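Long-range contact in interferon alpha/beta receptor 1 (Mus musculus, PDB 3WCY), which pairs with IFNAR2 to form the heterodimeric receptor for type I interferons, whose binding activates JAK-STAT signalling: residues Thr73-Arg78 and Asp92-Phe97. Numbering follows the deposited sequence.
Sequences TQFRVR and DPFIPF
P93 meets Q74 first: the two side chains run alongside each other in the same direction, and the amide oxygen OE1 of Q74 rests 3.4 Å from CB of P93, with CG and CD of the same ring a little farther off. The Q74 chain is extended beyond CG, which brings its amide alongside the proline ring. At F94 the backbones pair. N of F94 donates to O of T73 at 3.3 Å, and N of T73 donates back to O of F94 at 3.2 Å, N-H...O angle 161°; in this second bond T73 N stands above the plane of the F94 carbonyl. This closes a hydrogen-bonded antiparallel pair, a single bridge. The F94 ring reaches back to F75 with CG flanked by backbone N and C (chi1 71°). CE2 of F75 then comes to the edge of the F94 ring, 3.7 Å from CZ, with the two ring planes turned 66° apart; V11 touches F94 as well. Past I95, which packs on an apolar side chain of the other protein chain, CD of P96 lies 4.0 Å from OG1 of T73, a loose contact between roughly perpendicular side chains. Both segments belong to the first fibronectin type-III domain of the receptor's extracellular part, where the bridge and the ring pair join two neighbouring parts of the chain that probably correspond to the F and G strands of the beta sandwich.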
loop_
_atom_site.group_PDB
_atom_site.type_symbol
_atom_site.label_atom_id
_atom_site.label_comp_id
_atom_site.label_asym_id
_atom_site.label_seq_id
_atom_site.Cartn_x
_atom_site.Cartn_y
_atom_site.Cartn_z
ATOM N N THR A 73 -9.783 -20.836 -22.357
ATOM C CA THR A 73 -9.830 -22.227 -21.882
ATOM C C THR A 73 -11.215 -22.863 -22.146
ATOM O O THR A 73 -12.222 -22.150 -22.164
ATOM C CB THR A 73 -9.398 -22.273 -20.390
ATOM O OG1 THR A 73 -8.207 -21.493 -20.207
ATOM C CG2 THR A 73 -9.176 -23.700 -19.865
ATOM N N GLN A 74 -11.251 -24.205 -22.349
ATOM C CA GLN A 74 -12.470 -24.984 -22.610
ATOM C C GLN A 74 -12.444 -26.364 -21.933
ATOM O O GLN A 74 -11.376 -26.841 -21.544
ATOM C CB GLN A 74 -12.686 -25.138 -24.123
ATOM C CG GLN A 74 -14.135 -24.959 -24.564
ATOM C CD GLN A 74 -14.261 -24.838 -26.064
ATOM O OE1 GLN A 74 -13.637 -23.983 -26.706
ATOM N NE2 GLN A 74 -15.099 -25.674 -26.651
ATOM N N PHE A 75 -13.626 -27.002 -21.800
ATOM C CA PHE A 75 -13.778 -28.324 -21.187
ATOM C C PHE A 75 -14.577 -29.289 -22.073
ATOM O O PHE A 75 -15.542 -28.875 -22.718
ATOM C CB PHE A 75 -14.475 -28.222 -19.813
ATOM C CG PHE A 75 -13.958 -27.203 -18.821
ATOM C CD1 PHE A 75 -12.667 -27.293 -18.313
ATOM C CD2 PHE A 75 -14.797 -26.218 -18.314
ATOM C CE1 PHE A 75 -12.206 -26.378 -17.361
ATOM C CE2 PHE A 75 -14.334 -25.302 -17.364
ATOM C CZ PHE A 75 -13.043 -25.388 -16.895
ATOM N N ARG A 76 -14.192 -30.585 -22.061
ATOM C CA ARG A 76 -14.859 -31.677 -22.786
ATOM C C ARG A 76 -15.001 -32.867 -21.850
ATOM O O ARG A 76 -13.997 -33.399 -21.368
ATOM C CB ARG A 76 -14.098 -32.088 -24.061
ATOM C CG ARG A 76 -14.463 -31.271 -25.303
ATOM C CD ARG A 76 -13.536 -31.526 -26.487
ATOM N NE ARG A 76 -12.118 -31.382 -26.132
ATOM C CZ ARG A 76 -11.434 -30.238 -26.136
ATOM N NH1 ARG A 76 -12.022 -29.104 -26.501
ATOM N NH2 ARG A 76 -10.154 -30.224 -25.791
ATOM N N VAL A 77 -16.257 -33.250 -21.559
ATOM C CA VAL A 77 -16.604 -34.351 -20.660
ATOM C C VAL A 77 -17.456 -35.355 -21.430
ATOM O O VAL A 77 -18.400 -34.953 -22.115
ATOM C CB VAL A 77 -17.333 -33.855 -19.375
ATOM C CG1 VAL A 77 -17.509 -34.987 -18.363
ATOM C CG2 VAL A 77 -16.609 -32.674 -18.727
ATOM N N ARG A 78 -17.116 -36.658 -21.317
ATOM C CA ARG A 78 -17.833 -37.775 -21.947
ATOM C C ARG A 78 -17.698 -39.076 -21.146
ATOM O O ARG A 78 -16.715 -39.275 -20.431
ATOM C CB ARG A 78 -17.442 -37.969 -23.431
ATOM C CG ARG A 78 -16.007 -38.441 -23.689
ATOM C CD ARG A 78 -15.975 -39.783 -24.404
ATOM N NE ARG A 78 -14.624 -40.150 -24.835
ATOM C CZ ARG A 78 -14.149 -39.981 -26.068
ATOM N NH1 ARG A 78 -14.915 -39.452 -27.015
ATOM N NH2 ARG A 78 -12.908 -40.341 -26.363
ATOM N N ASP A 92 -19.278 -22.823 -24.211
ATOM C CA ASP A 92 -18.730 -21.573 -24.742
ATOM C C ASP A 92 -17.315 -21.323 -24.173
ATOM O O ASP A 92 -17.162 -21.335 -22.946
ATOM C CB ASP A 92 -19.675 -20.398 -24.409
ATOM C CG ASP A 92 -19.294 -19.064 -25.026
ATOM O OD1 ASP A 92 -18.380 -18.399 -24.489
ATOM O OD2 ASP A 92 -19.954 -18.655 -26.007
ATOM N N PRO A 93 -16.278 -21.101 -25.027
ATOM C CA PRO A 93 -14.926 -20.830 -24.493
ATOM C C PRO A 93 -14.872 -19.530 -23.685
ATOM O O PRO A 93 -15.419 -18.509 -24.118
ATOM C CB PRO A 93 -14.046 -20.770 -25.747
ATOM C CG PRO A 93 -14.972 -20.438 -26.853
ATOM C CD PRO A 93 -16.289 -21.065 -26.504
ATOM N N PHE A 94 -14.240 -19.580 -22.495
ATOM C CA PHE A 94 -14.163 -18.434 -21.582
ATOM C C PHE A 94 -12.815 -18.271 -20.854
ATOM O O PHE A 94 -12.023 -19.213 -20.782
ATOM C CB PHE A 94 -15.319 -18.512 -20.556
ATOM C CG PHE A 94 -15.188 -19.613 -19.527
ATOM C CD1 PHE A 94 -14.683 -19.347 -18.261
ATOM C CD2 PHE A 94 -15.576 -20.915 -19.822
ATOM C CE1 PHE A 94 -14.547 -20.367 -17.315
ATOM C CE2 PHE A 94 -15.442 -21.933 -18.874
ATOM C CZ PHE A 94 -14.931 -21.651 -17.626
ATOM N N ILE A 95 -12.594 -17.072 -20.280
ATOM C CA ILE A 95 -11.421 -16.760 -19.465
ATOM C C ILE A 95 -11.842 -17.038 -18.002
ATOM O O ILE A 95 -12.747 -16.358 -17.506
ATOM C CB ILE A 95 -10.912 -15.304 -19.683
ATOM C CG1 ILE A 95 -10.528 -15.043 -21.152
ATOM C CG2 ILE A 95 -9.741 -14.980 -18.754
ATOM C CD1 ILE A 95 -11.498 -14.134 -21.882
ATOM N N PRO A 96 -11.233 -18.037 -17.312
ATOM C CA PRO A 96 -11.674 -18.368 -15.939
ATOM C C PRO A 96 -11.638 -17.264 -14.875
ATOM O O PRO A 96 -12.394 -17.344 -13.911
ATOM C CB PRO A 96 -10.813 -19.580 -15.559
ATOM C CG PRO A 96 -9.667 -19.565 -16.505
ATOM C CD PRO A 96 -10.178 -18.964 -17.773
ATOM N N PHE A 97 -10.797 -16.235 -15.061
ATOM C CA PHE A 97 -10.618 -15.104 -14.144
ATOM C C PHE A 97 -11.864 -14.212 -13.940
ATOM O O PHE A 97 -11.934 -13.493 -12.942
ATOM C CB PHE A 97 -9.378 -14.282 -14.557
ATOM C CG PHE A 97 -9.002 -13.105 -13.685
ATOM C CD1 PHE A 97 -8.750 -13.274 -12.327
ATOM C CD2 PHE A 97 -8.855 -11.836 -14.230
ATOM C CE1 PHE A 97 -8.399 -12.186 -11.524
ATOM C CE2 PHE A 97 -8.478 -10.755 -13.429
ATOM C CZ PHE A 97 -8.259 -10.936 -12.081
#